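Local coordinates for alpha-galactosidase 1 (Saccharomyces cerevisiae, PDB 3LRK), which catalyses the hydrolysis of terminal, non-reducing alpha-D-galactose residues from alpha-D-galactosides such as galactose oligosaccharides, galactomannans and galactolipids, at residues Y145-N150 and S184-G189; M282-K287 and A310-I315; V210-T215 and N263-V268; I343-G348 and Q355-L360; M112-G117 and P125-R130. The protein carries 1 engineered substitution. All coordinates share one frame; numbering follows the deposited sequence.

Contact 1 of 5, residues Y145-N150 and S184-G189; sequences YLKYDN and SLCNWG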
# COMPACT_ATOMS: atom_id res chain seq x y z
N TYR A 145 33.24 -4.86 13.25
CA TYR A 145 32.17 -4.65 12.27
C TYR A 145 31.17 -5.79 12.39
O TYR A 145 31.56 -6.96 12.52
CB TYR A 145 32.80 -4.63 10.88
CG TYR A 145 31.92 -4.43 9.65
CD1 TYR A 145 31.05 -5.43 9.19
CD2 TYR A 145 32.03 -3.25 8.89
CE1 TYR A 145 30.29 -5.24 8.01
CE2 TYR A 145 31.28 -3.06 7.75
CZ TYR A 145 30.41 -4.05 7.31
OH TYR A 145 29.68 -3.84 6.16
N LEU A 146 29.88 -5.47 12.37
CA LEU A 146 28.84 -6.51 12.38
C LEU A 146 27.86 -6.30 11.24
O LEU A 146 27.24 -5.24 11.13
CB LEU A 146 28.08 -6.52 13.72
CG LEU A 146 26.96 -7.58 13.89
CD1 LEU A 146 27.50 -9.00 13.84
CD2 LEU A 146 26.17 -7.33 15.18
N LYS A 147 27.73 -7.32 10.39
CA LYS A 147 26.66 -7.35 9.39
C LYS A 147 25.46 -8.07 10.03
O LYS A 147 25.60 -9.20 10.53
CB LYS A 147 27.14 -8.02 8.10
CG LYS A 147 26.03 -8.37 7.13
CD LYS A 147 26.54 -9.09 5.90
CE LYS A 147 25.37 -9.60 5.08
NZ LYS A 147 25.78 -10.11 3.75
N TYR A 148 24.29 -7.43 10.04
CA TYR A 148 23.21 -7.90 10.91
C TYR A 148 21.93 -8.11 10.12
O TYR A 148 21.22 -7.17 9.78
CB TYR A 148 23.05 -6.94 12.12
CG TYR A 148 22.30 -7.51 13.31
CD1 TYR A 148 22.65 -8.75 13.87
CD2 TYR A 148 21.26 -6.79 13.90
CE1 TYR A 148 21.97 -9.26 14.97
CE2 TYR A 148 20.58 -7.28 15.00
CZ TYR A 148 20.92 -8.52 15.53
OH TYR A 148 20.24 -9.02 16.62
N ASP A 149 21.65 -9.38 9.85
CA ASP A 149 20.67 -9.82 8.86
C ASP A 149 19.22 -9.73 9.36
O ASP A 149 18.98 -9.21 10.45
CB ASP A 149 20.99 -11.25 8.41
CG ASP A 149 20.75 -11.46 6.91
OD1 ASP A 149 19.75 -10.97 6.36
OD2 ASP A 149 21.60 -12.12 6.28
N ASN A 150 18.28 -10.24 8.56
CA ASN A 150 16.84 -10.09 8.80
C ASN A 150 16.05 -11.37 8.55
O ASN A 150 14.83 -11.35 8.39
CB ASN A 150 16.28 -8.96 7.93
CG ASN A 150 14.87 -8.53 8.32
OD1 ASN A 150 14.52 -8.48 9.49
ND2 ASN A 150 14.07 -8.19 7.31
N SER A 184 26.44 -2.57 10.50
CA SER A 184 25.90 -2.68 9.15
C SER A 184 24.57 -3.43 9.18
O SER A 184 24.52 -4.61 9.50
CB SER A 184 26.92 -3.42 8.26
OG SER A 184 26.35 -3.92 7.06
N LEU A 185 23.49 -2.72 8.87
CA LEU A 185 22.15 -3.33 8.83
C LEU A 185 21.94 -4.13 7.55
O LEU A 185 22.36 -3.72 6.47
CB LEU A 185 21.08 -2.24 8.93
CG LEU A 185 20.50 -1.84 10.30
CD1 LEU A 185 21.48 -1.90 11.46
CD2 LEU A 185 19.75 -0.51 10.26
N CYS A 186 21.27 -5.27 7.68
CA CYS A 186 20.93 -6.07 6.51
C CYS A 186 19.46 -6.48 6.61
O CYS A 186 19.16 -7.65 6.81
CB CYS A 186 21.83 -7.31 6.41
SG CYS A 186 21.65 -8.28 4.88
N ASN A 187 18.56 -5.51 6.47
CA ASN A 187 17.14 -5.79 6.45
C ASN A 187 16.47 -5.48 5.11
O ASN A 187 15.24 -5.42 5.04
CB ASN A 187 16.40 -5.12 7.63
CG ASN A 187 15.92 -3.71 7.32
OD1 ASN A 187 16.61 -2.93 6.65
ND2 ASN A 187 14.73 -3.37 7.81
N TRP A 188 17.27 -5.29 4.06
CA TRP A 188 16.78 -5.19 2.68
C TRP A 188 15.83 -3.99 2.40
O TRP A 188 15.00 -4.05 1.48
CB TRP A 188 16.08 -6.49 2.27
CG TRP A 188 16.69 -7.74 2.86
CD1 TRP A 188 18.02 -8.13 2.79
CD2 TRP A 188 16.00 -8.78 3.57
NE1 TRP A 188 18.18 -9.34 3.44
CE2 TRP A 188 16.96 -9.76 3.91
CE3 TRP A 188 14.66 -8.97 3.94
CZ2 TRP A 188 16.62 -10.93 4.61
CZ3 TRP A 188 14.32 -10.14 4.64
CH2 TRP A 188 15.30 -11.10 4.97
N GLY A 189 15.95 -2.94 3.20
CA GLY A 189 15.13 -1.73 3.06
C GLY A 189 13.77 -1.81 3.71
O GLY A 189 12.97 -0.88 3.61
O HOH W 1 27.92 -5.60 5.41
O HOH W 2 19.89 -11.49 3.59
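Lys147 lies beside Ser184 and Tyr148 beside Leu185 in two parallel strands, laced together by backbone bonds from Ser184 N to Leu146 O (2.9 Å), Tyr148 N to Ser184 O and Cys186 N to Tyr148 O. At one end the Tyr145 ring rests obliquely against Ser184 CB, part of a small side chain that leaves room for the ring. Water 1 joins the two hydroxyls, 2.6 Å from Tyr145 OH and donating to Ser184 OG; Tyr145 OH also bonds Gln31. Lys147 stretches out in full, CG anti to N (chi1 167°), with CE 4.0 Å from Cys186 SG and NZ going on to a salt bridge with the substrate-binding Asp72. The nucleophile Asp149 is held from several directions: OD1 takes Asn150 N at 2.7 Å on its anti lone pair, and OD2 meets Tyr113 OH. Water 2 donates to Asp149 OD1 (2.8 Å) and accepts from Trp188 NE1, lying at the edge of the indole in its plane. Over one face of the same indole sits Asn150 CB, 3.8 Å from the centre of the six-membered ring. Putting a leucine at Trp188 would probably cost water 2 its indole donor and strip Asn150 CB of its aromatic cover, leaving Asp149 OD1 less firmly bridged to this loop. This is a beta-alpha-beta unit of the TIM barrel: helix 160-177 packs on Leu146 and Tyr148, strand 109-115 bonds the far side of strand 145-149, and strand 203-205 adjoins Ser184, Leu185 and Cys186.

Contact 2 of 5, residues M282-K287 and A310-I315; sequences MWAMVK and ASVIAI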
# COMPACT_ATOMS: atom_id res chain seq x y z
N MET A 282 28.65 3.41 -10.38
CA MET A 282 27.37 3.85 -9.80
C MET A 282 27.28 3.61 -8.28
O MET A 282 26.82 4.48 -7.54
CB MET A 282 26.17 3.28 -10.56
CG MET A 282 25.98 3.89 -11.98
SD MET A 282 26.10 5.70 -12.06
CE MET A 282 24.72 6.12 -10.98
N TRP A 283 27.77 2.45 -7.82
CA TRP A 283 27.92 2.18 -6.37
C TRP A 283 28.83 3.22 -5.70
O TRP A 283 28.52 3.72 -4.62
CB TRP A 283 28.46 0.76 -6.13
CG TRP A 283 27.42 -0.38 -5.94
CD1 TRP A 283 27.41 -1.30 -4.93
CD2 TRP A 283 26.29 -0.69 -6.79
NE1 TRP A 283 26.35 -2.18 -5.09
CE2 TRP A 283 25.65 -1.82 -6.22
CE3 TRP A 283 25.76 -0.13 -7.96
CZ2 TRP A 283 24.51 -2.40 -6.79
CZ3 TRP A 283 24.62 -0.71 -8.53
CH2 TRP A 283 24.00 -1.83 -7.94
N ALA A 284 29.94 3.56 -6.35
CA ALA A 284 30.79 4.63 -5.81
C ALA A 284 30.02 5.96 -5.70
O ALA A 284 30.04 6.63 -4.65
CB ALA A 284 32.06 4.81 -6.66
N MET A 285 29.35 6.31 -6.79
CA MET A 285 28.71 7.62 -6.94
C MET A 285 27.55 7.88 -5.98
O MET A 285 27.30 9.03 -5.60
CB MET A 285 28.22 7.76 -8.38
CG MET A 285 28.09 9.19 -8.84
SD MET A 285 27.07 9.25 -10.32
CE MET A 285 25.61 8.45 -9.67
N VAL A 286 26.83 6.82 -5.62
CA VAL A 286 25.74 6.93 -4.64
C VAL A 286 26.22 6.73 -3.20
O VAL A 286 25.42 6.68 -2.27
CB VAL A 286 24.53 6.00 -4.97
CG1 VAL A 286 24.00 6.29 -6.36
CG2 VAL A 286 24.91 4.52 -4.84
N LYS A 287 27.54 6.61 -3.02
CA LYS A 287 28.14 6.40 -1.70
C LYS A 287 27.62 5.12 -1.01
O LYS A 287 27.36 5.09 0.19
CB LYS A 287 27.97 7.64 -0.82
CG LYS A 287 29.12 8.65 -0.86
CD LYS A 287 29.30 9.35 -2.21
CE LYS A 287 30.05 10.68 -2.00
NZ LYS A 287 30.55 11.25 -3.27
N ALA A 310 41.56 4.16 -8.51
CA ALA A 310 41.67 5.17 -7.45
C ALA A 310 40.75 6.37 -7.65
O ALA A 310 40.20 6.89 -6.69
CB ALA A 310 43.12 5.63 -7.32
N SER A 311 40.60 6.79 -8.91
CA SER A 311 39.78 7.93 -9.30
C SER A 311 38.30 7.74 -8.91
O SER A 311 37.62 8.68 -8.49
CB SER A 311 39.86 8.09 -10.82
OG SER A 311 39.70 9.44 -11.17
N VAL A 312 37.82 6.52 -9.08
CA VAL A 312 36.42 6.20 -8.79
C VAL A 312 36.20 6.03 -7.28
O VAL A 312 35.19 6.49 -6.74
CB VAL A 312 35.95 4.98 -9.62
CG1 VAL A 312 34.56 4.53 -9.20
CG2 VAL A 312 35.97 5.31 -11.11
N ILE A 313 37.15 5.38 -6.60
CA ILE A 313 37.13 5.25 -5.14
C ILE A 313 37.16 6.62 -4.44
O ILE A 313 36.48 6.83 -3.42
CB ILE A 313 38.30 4.36 -4.63
CG1 ILE A 313 38.21 2.95 -5.22
CG2 ILE A 313 38.33 4.31 -3.08
CD1 ILE A 313 39.46 2.07 -4.97
N ALA A 314 37.91 7.56 -5.02
CA ALA A 314 37.99 8.91 -4.47
C ALA A 314 36.62 9.62 -4.46
O ALA A 314 36.34 10.40 -3.56
CB ALA A 314 39.02 9.74 -5.23
N ILE A 315 35.79 9.33 -5.46
CA ILE A 315 34.39 9.79 -5.50
C ILE A 315 33.62 9.23 -4.30
O ILE A 315 32.95 9.99 -3.59
CB ILE A 315 33.65 9.38 -6.82
CG1 ILE A 315 34.33 10.01 -8.05
CG2 ILE A 315 32.15 9.74 -6.76
CD1 ILE A 315 34.44 11.55 -8.01
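Lys287 and Ile315 are brought together by a bend at chi2 of the lysine (66°), after which its chain runs on extended, so that NZ arrives at Ile315 O. Val312 contributes through CG1, which stands anti to its backbone N (chi1 173°) and is thereby carried to 3.6 Å from Ala284 CB. The Lys287 NZ to Ile315 O bond is short, 2.7 Å, and the donor is tilted 34° from the carbonyl plane; CE follows NZ to 3.4 Å from the same Ile315 O. A long, flexible lysine suits this place, since it must span from one helix end to the other, and its positive charge sits near the C-terminal ends of both helices, whose partial negative charge would be expected to stabilise it. Lys287 is also the C-prime residue of a Schellman motif: with positive phi it turns the chain out of helix 273-285, Lys287 N bonding Ala284 O (3.0 Å) and Ser288 N bonding Trp283 O. The two helices belong to the barrel domain, and strand 461-469 of the C-terminal beta domain lies against them, Phe464 touching both Met285 and Val312. Ala284 is small enough to let the helices approach at Val312. Its CB, the whole of that side chain, also reaches Val312 O at 3.6 Å, and beta-branched Ile315 lays CG2 at 4.0 Å from Met285 CA, its other branch leading away. Asn316, just beyond, uses ND2 to bond Ala284 O.

Contact 3 of 5, residues V210-T215 and N263-V268; sequences VTAEFT and NLEVGV
Glu265 enters the loop 210-215 with its CB 4.2 Å from Ala212 CA. One atom on, CG meets Val210 CG1 at 3.7 Å, the two side chains running antiparallel past one another, and the bend at chi2 (-84°) then folds the carboxylate back along the backbone of Thr211 and Ala212. CD comes to 3.6 Å from Ala212 N. At the tip OE1 faces Ala212 CB, while OE2 presses on Thr211 CA at 3.2 Å and stands 3.3 Å from Val210 O. Glu265 OE2 and Val210 O are both acceptors, a close approach that would be expected to make the carboxylate somewhat readier to take up a proton. No hydrogen bond crosses the contact, which rests on van der Waals touches and the carboxylate's close approach to the backbone. A glycine at Glu265 would probably open a gap under Val210 CG1 and Thr211 CA, leaving the loop 210-215 freer to shift. Ala212, at the centre of an inverse gamma turn, is small enough to bring its CB to 3.6 Å from Val268 O. The type II turn from Glu265 to Val268 closes through Val268 N to Glu265 O, with Gly267 at positive phi. Both segments follow barrel strands, 203-205 and 258-260, and belong to the beta-alpha loops that in a TIM barrel surround the active site: the proton donor Asp209 precedes Val210, whose backbone N bonds Asp262.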
# COMPACT_ATOMS: atom_id res chain seq x y z
N VAL A 210 21.64 -8.42 -4.46
CA VAL A 210 22.08 -8.27 -5.84
C VAL A 210 22.55 -9.62 -6.40
O VAL A 210 22.87 -10.55 -5.65
CB VAL A 210 23.22 -7.20 -5.95
CG1 VAL A 210 24.56 -7.77 -5.50
CG2 VAL A 210 23.31 -6.64 -7.38
N THR A 211 22.56 -9.71 -7.73
CA THR A 211 23.12 -10.84 -8.44
C THR A 211 23.90 -10.31 -9.65
O THR A 211 23.76 -9.14 -10.01
CB THR A 211 22.03 -11.88 -8.86
OG1 THR A 211 22.67 -13.06 -9.37
CG2 THR A 211 21.08 -11.31 -9.91
N ALA A 212 24.73 -11.17 -10.24
CA ALA A 212 25.55 -10.80 -11.39
C ALA A 212 24.73 -10.71 -12.70
O ALA A 212 25.02 -11.39 -13.69
CB ALA A 212 26.75 -11.76 -11.54
N GLU A 213 23.70 -9.87 -12.67
CA GLU A 213 22.87 -9.59 -13.83
C GLU A 213 22.67 -8.09 -13.88
O GLU A 213 22.40 -7.47 -12.84
CB GLU A 213 21.50 -10.26 -13.70
CG GLU A 213 21.50 -11.78 -13.83
CD GLU A 213 21.76 -12.26 -15.24
OE1 GLU A 213 21.66 -11.46 -16.19
OE2 GLU A 213 22.06 -13.47 -15.40
N PHE A 214 22.81 -7.49 -15.06
CA PHE A 214 22.75 -6.03 -15.14
C PHE A 214 21.31 -5.50 -15.14
O PHE A 214 21.05 -4.45 -14.56
CB PHE A 214 23.51 -5.51 -16.36
CG PHE A 214 23.86 -4.05 -16.29
CD1 PHE A 214 24.86 -3.60 -15.43
CD2 PHE A 214 23.18 -3.11 -17.07
CE1 PHE A 214 25.20 -2.25 -15.35
CE2 PHE A 214 23.51 -1.76 -17.00
CZ PHE A 214 24.52 -1.33 -16.13
N THR A 215 20.39 -6.24 -15.77
CA THR A 215 19.00 -5.78 -15.93
C THR A 215 17.93 -6.84 -15.64
O THR A 215 16.76 -6.50 -15.47
CB THR A 215 18.72 -5.29 -17.39
OG1 THR A 215 18.59 -6.42 -18.24
CG2 THR A 215 19.80 -4.35 -17.92
N ASN A 263 27.00 -6.17 -1.86
CA ASN A 263 28.38 -6.38 -2.31
C ASN A 263 28.50 -6.28 -3.84
O ASN A 263 27.58 -6.66 -4.57
CB ASN A 263 28.91 -7.73 -1.85
CG ASN A 263 28.81 -7.94 -0.35
OD1 ASN A 263 28.39 -7.05 0.42
ND2 ASN A 263 29.21 -9.11 0.09
N LEU A 264 29.64 -5.77 -4.29
CA LEU A 264 29.97 -5.65 -5.71
C LEU A 264 30.09 -7.01 -6.38
O LEU A 264 30.69 -7.93 -5.82
CB LEU A 264 31.27 -4.85 -5.88
CG LEU A 264 31.16 -3.38 -5.47
CD1 LEU A 264 32.52 -2.75 -5.09
CD2 LEU A 264 30.44 -2.56 -6.56
N GLU A 265 29.53 -7.11 -7.58
CA GLU A 265 29.56 -8.33 -8.36
C GLU A 265 30.69 -8.28 -9.39
O GLU A 265 30.81 -9.17 -10.24
CB GLU A 265 28.21 -8.57 -9.03
CG GLU A 265 27.05 -8.77 -8.05
CD GLU A 265 26.93 -10.20 -7.53
OE1 GLU A 265 27.85 -11.03 -7.71
OE2 GLU A 265 25.89 -10.50 -6.92
N VAL A 266 31.51 -7.23 -9.31
CA VAL A 266 32.71 -7.12 -10.14
C VAL A 266 33.57 -8.37 -9.88
O VAL A 266 33.85 -8.71 -8.74
CB VAL A 266 33.50 -5.82 -9.83
CG1 VAL A 266 34.78 -5.74 -10.67
CG2 VAL A 266 32.63 -4.59 -10.08
N GLY A 267 33.94 -9.05 -10.96
CA GLY A 267 34.72 -10.28 -10.86
C GLY A 267 33.91 -11.50 -10.47
O GLY A 267 34.48 -12.55 -10.18
N VAL A 268 32.59 -11.35 -10.44
CA VAL A 268 31.69 -12.47 -10.15
C VAL A 268 30.82 -12.75 -11.37
O VAL A 268 30.30 -11.83 -12.01
CB VAL A 268 30.78 -12.21 -8.91
CG1 VAL A 268 30.00 -13.48 -8.51
CG2 VAL A 268 31.58 -11.71 -7.72

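Contact 4 of 5, residues I343-G348 and Q355-L360; sequences IQMWSG and QVVALL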
# COMPACT_ATOMS: atom_id res chain seq x y z
N ILE A 343 18.15 4.78 -20.21
CA ILE A 343 19.33 5.63 -20.12
C ILE A 343 19.13 6.63 -18.98
O ILE A 343 18.02 7.10 -18.75
CB ILE A 343 19.64 6.35 -21.46
CG1 ILE A 343 18.40 7.13 -21.96
CG2 ILE A 343 20.11 5.33 -22.50
CD1 ILE A 343 18.72 8.27 -22.94
N GLN A 344 20.21 6.94 -18.27
CA GLN A 344 20.14 7.81 -17.11
C GLN A 344 21.30 8.80 -17.08
O GLN A 344 22.40 8.50 -17.55
CB GLN A 344 20.12 7.00 -15.80
CG GLN A 344 19.14 5.81 -15.78
CD GLN A 344 19.05 5.12 -14.42
OE1 GLN A 344 19.83 5.42 -13.52
NE2 GLN A 344 18.10 4.20 -14.28
N MET A 345 21.02 9.97 -16.52
CA MET A 345 22.06 10.92 -16.17
C MET A 345 22.03 11.15 -14.67
O MET A 345 20.97 11.40 -14.09
CB MET A 345 21.83 12.24 -16.88
CG MET A 345 23.10 13.02 -17.10
SD MET A 345 22.90 14.78 -16.82
CE MET A 345 23.39 14.78 -15.11
N TRP A 346 23.21 11.08 -14.04
CA TRP A 346 23.35 11.39 -12.63
C TRP A 346 24.38 12.50 -12.47
O TRP A 346 25.27 12.67 -13.31
CB TRP A 346 23.81 10.16 -11.84
CG TRP A 346 22.83 9.00 -11.79
CD1 TRP A 346 22.40 8.24 -12.84
CD2 TRP A 346 22.21 8.43 -10.61
NE1 TRP A 346 21.54 7.26 -12.40
CE2 TRP A 346 21.43 7.34 -11.03
CE3 TRP A 346 22.26 8.74 -9.24
CZ2 TRP A 346 20.66 6.58 -10.14
CZ3 TRP A 346 21.51 7.97 -8.35
CH2 TRP A 346 20.72 6.90 -8.80
N SER A 347 24.23 13.26 -11.39
CA SER A 347 25.12 14.38 -11.09
C SER A 347 25.14 14.59 -9.58
O SER A 347 24.11 14.39 -8.92
CB SER A 347 24.65 15.65 -11.80
OG SER A 347 25.51 16.74 -11.53
N GLY A 348 26.29 14.97 -9.05
CA GLY A 348 26.43 15.19 -7.61
C GLY A 348 27.61 16.08 -7.25
O GLY A 348 28.64 16.07 -7.93
N GLN A 355 32.27 18.51 -9.58
CA GLN A 355 31.00 17.81 -9.79
C GLN A 355 31.28 16.45 -10.42
O GLN A 355 32.12 16.35 -11.31
CB GLN A 355 30.09 18.64 -10.72
CG GLN A 355 28.58 18.25 -10.70
CD GLN A 355 27.83 18.73 -9.45
OE1 GLN A 355 26.66 18.37 -9.24
NE2 GLN A 355 28.49 19.54 -8.63
N VAL A 356 30.58 15.40 -9.97
CA VAL A 356 30.65 14.09 -10.64
C VAL A 356 29.44 13.96 -11.53
O VAL A 356 28.31 14.22 -11.10
CB VAL A 356 30.56 12.85 -9.69
CG1 VAL A 356 31.39 11.68 -10.24
CG2 VAL A 356 30.96 13.17 -8.30
N VAL A 357 29.68 13.52 -12.76
CA VAL A 357 28.62 13.34 -13.74
C VAL A 357 28.68 11.91 -14.27
O VAL A 357 29.76 11.40 -14.57
CB VAL A 357 28.72 14.38 -14.89
CG1 VAL A 357 27.55 14.25 -15.85
CG2 VAL A 357 28.74 15.79 -14.31
N ALA A 358 27.52 11.27 -14.37
CA ALA A 358 27.44 9.93 -14.96
C ALA A 358 26.44 9.94 -16.11
O ALA A 358 25.30 10.36 -15.94
CB ALA A 358 27.03 8.88 -13.91
N LEU A 359 26.90 9.52 -17.28
CA LEU A 359 25.99 9.24 -18.38
C LEU A 359 25.89 7.73 -18.54
O LEU A 359 26.84 7.05 -18.92
CB LEU A 359 26.44 9.94 -19.67
CG LEU A 359 26.25 11.46 -19.65
CD1 LEU A 359 26.98 12.13 -20.82
CD2 LEU A 359 24.76 11.82 -19.68
N LEU A 360 24.72 7.20 -18.20
CA LEU A 360 24.55 5.76 -18.06
C LEU A 360 23.68 5.21 -19.18
O LEU A 360 22.52 5.60 -19.33
CB LEU A 360 23.98 5.43 -16.67
CG LEU A 360 23.70 3.98 -16.25
CD1 LEU A 360 24.99 3.15 -16.18
CD2 LEU A 360 22.99 3.98 -14.90
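Gln344 with Leu360, Trp346 with Ala358 and Gly348 with Val356 are the hydrogen-bonded pairs of an antiparallel beta hairpin in the C-terminal beta-sandwich domain. The shortest of their six backbone bonds is Leu360 N to Gln344 O, 2.7 Å. The longest, Gly348 N to Val356 O, measures 3.0 Å. All twelve residues of the two segments are buried, so the contrast lies in the packing. It is tightest at the non-hydrogen-bonded pair Met345 and Leu359, whose side chains cross with Met345 CG only 3.3 Å from Leu359 CD2, closer than carbons normally come. The flexible methionine is bent at chi2 and chi3 beyond this point. Further along the same face matters ease: Met345 CE stands 4.3 Å from Val357 CG1. There Ser347 OG lies 3.0 Å from Gln355 OE1, but its stronger partner is Ile376 O. The other face, with Gln344, Trp346, Ala358 and Leu360, turns to the barrel helices 239-246 and 273-285. Trp346 CB meets Ala358 CB, a small neighbour, at 4.0 Å, and Met282 and Met285 pack on both residues. Gln344 and Leu360 run alongside each other off this face, and the amide oxygen of the extended glutamine accepts from the indole N-H: Trp346 NE1 to Gln344 OE1 measures 2.8 Å, with the oxygen in the plane of the ring.

Contact 5 of 5, residues M112-G117 and P125-R130; sequences MYSSAG and PGSLGR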
# COMPACT_ATOMS: atom_id res chain seq x y z
N MET A 112 32.14 -9.60 11.41
CA MET A 112 31.41 -10.85 11.64
C MET A 112 29.92 -10.67 11.32
O MET A 112 29.49 -9.58 10.94
CB MET A 112 31.64 -11.37 13.07
CG MET A 112 32.95 -12.15 13.19
SD MET A 112 33.16 -13.12 14.69
CE MET A 112 32.09 -14.51 14.34
N TYR A 113 29.16 -11.74 11.46
CA TYR A 113 27.78 -11.78 10.98
C TYR A 113 26.83 -12.43 11.99
O TYR A 113 27.16 -13.41 12.66
CB TYR A 113 27.75 -12.52 9.63
CG TYR A 113 26.37 -12.93 9.15
CD1 TYR A 113 25.78 -14.10 9.61
CD2 TYR A 113 25.66 -12.15 8.21
CE1 TYR A 113 24.51 -14.49 9.19
CE2 TYR A 113 24.39 -12.54 7.78
CZ TYR A 113 23.83 -13.71 8.28
OH TYR A 113 22.56 -14.11 7.87
N SER A 114 25.64 -11.84 12.11
CA SER A 114 24.52 -12.52 12.73
C SER A 114 23.21 -12.09 12.05
O SER A 114 23.23 -11.43 11.01
CB SER A 114 24.48 -12.25 14.24
OG SER A 114 23.68 -13.23 14.86
N SER A 115 22.09 -12.51 12.63
CA SER A 115 20.77 -12.11 12.14
C SER A 115 19.92 -11.66 13.31
O SER A 115 20.00 -12.24 14.39
CB SER A 115 20.08 -13.28 11.42
OG SER A 115 18.85 -12.89 10.84
N ALA A 116 19.11 -10.63 13.07
CA ALA A 116 18.12 -10.14 14.02
C ALA A 116 16.92 -11.08 13.98
O ALA A 116 15.77 -10.66 13.77
CB ALA A 116 17.71 -8.72 13.68
N GLY A 117 17.19 -12.36 14.18
CA GLY A 117 16.16 -13.38 14.13
C GLY A 117 16.55 -14.55 14.99
O GLY A 117 17.61 -14.55 15.61
N PRO A 125 22.54 -20.25 14.70
CA PRO A 125 21.97 -19.45 15.79
C PRO A 125 21.90 -17.96 15.49
O PRO A 125 22.90 -17.34 15.13
CB PRO A 125 22.91 -19.71 16.96
CG PRO A 125 23.59 -21.00 16.63
CD PRO A 125 23.64 -21.11 15.16
N GLY A 126 20.70 -17.39 15.66
CA GLY A 126 20.46 -15.97 15.48
C GLY A 126 20.43 -15.22 16.80
O GLY A 126 20.35 -15.83 17.87
N SER A 127 20.49 -13.89 16.73
CA SER A 127 20.69 -13.06 17.91
C SER A 127 19.43 -12.41 18.50
O SER A 127 19.52 -11.71 19.51
CB SER A 127 21.71 -11.94 17.62
OG SER A 127 22.96 -12.48 17.26
N LEU A 128 18.27 -12.62 17.88
CA LEU A 128 17.04 -11.99 18.40
C LEU A 128 16.73 -12.42 19.85
O LEU A 128 16.58 -13.61 20.14
CB LEU A 128 15.84 -12.25 17.48
CG LEU A 128 14.53 -11.50 17.78
CD1 LEU A 128 14.76 -9.98 17.93
CD2 LEU A 128 13.49 -11.80 16.67
N GLY A 129 16.66 -11.43 20.74
CA GLY A 129 16.44 -11.64 22.16
C GLY A 129 17.70 -12.08 22.89
O GLY A 129 17.66 -12.38 24.08
N ARG A 130 18.81 -12.13 22.17
CA ARG A 130 20.09 -12.58 22.71
C ARG A 130 21.16 -11.53 22.44
O ARG A 130 22.35 -11.83 22.41
CB ARG A 130 20.48 -13.92 22.08
CG ARG A 130 19.42 -15.02 22.33
CD ARG A 130 19.75 -16.27 21.56
NE ARG A 130 18.73 -17.32 21.65
CZ ARG A 130 18.70 -18.28 22.58
NH1 ARG A 130 19.61 -18.33 23.55
NH2 ARG A 130 17.72 -19.19 22.55
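Gly126 and Gly117 meet backbone to backbone so closely that no side chain would fit between them: Gly117 O lies 3.2 Å from Gly126 CA in a CA-H...O contact, and a CB on Gly126 would run into that oxygen. Gly117 O also accepts from Leu128 N (3.1 Å), which approaches from above the carbonyl plane. Two residues earlier Ser115 O is gripped twice, by Ser127 N at 2.9 Å and by Gly117 N at 2.8 Å; the latter bond closes an inverse gamma turn centred on Ala116. The segment 112-117 is the end of TIM-barrel strand 109-115. Residues 125-130 are the last part of the loop leading to helix 131-140, so the loop is folded back and tied to the strand end from which it started. Two hydroxyls add to this, Ser114 OG and Ser127 OG standing 2.6 Å apart. Ser114 OG is turned anti to its backbone N (chi1 -161°), which sends it across to the loop, and Ser127 OG is bonded as well to Asp134 in the following helix. Serine suits both sites, being short enough for the chains to come this close. Leu128 lays its side chain against the backbone beyond the strand, CB 3.5 Å from Gly117 C and CD2 3.9 Å from Ala116 O. Further on, Arg130 N bonds Ser127 O in a type II turn that brings Arg130 to the N-cap position of the helix.

How the contacts relate
Contacts 1 and 5, both buried, adjoin in the barrel sheet, where strands 145-149 and 109-115 are neighbours; their chemistry is polar, made of backbone bonds and hydroxyls near the nucleophile, with bridging waters in contact 1. Contact 3, only partly buried, lies in loops on the same catalytic side, its nearest atoms about 5 Å from contact 1, but has no hydrogen bond across it. Contacts 2 and 4 are buried at the seam between barrel and C-terminal domain, and touch each other through Met285 and Trp346. Contact 2 is a small helix-to-helix meeting with one charged bond; contact 4 is a long ladder of backbone bonds. Trp283 packing on Leu264 links contacts 2 and 3.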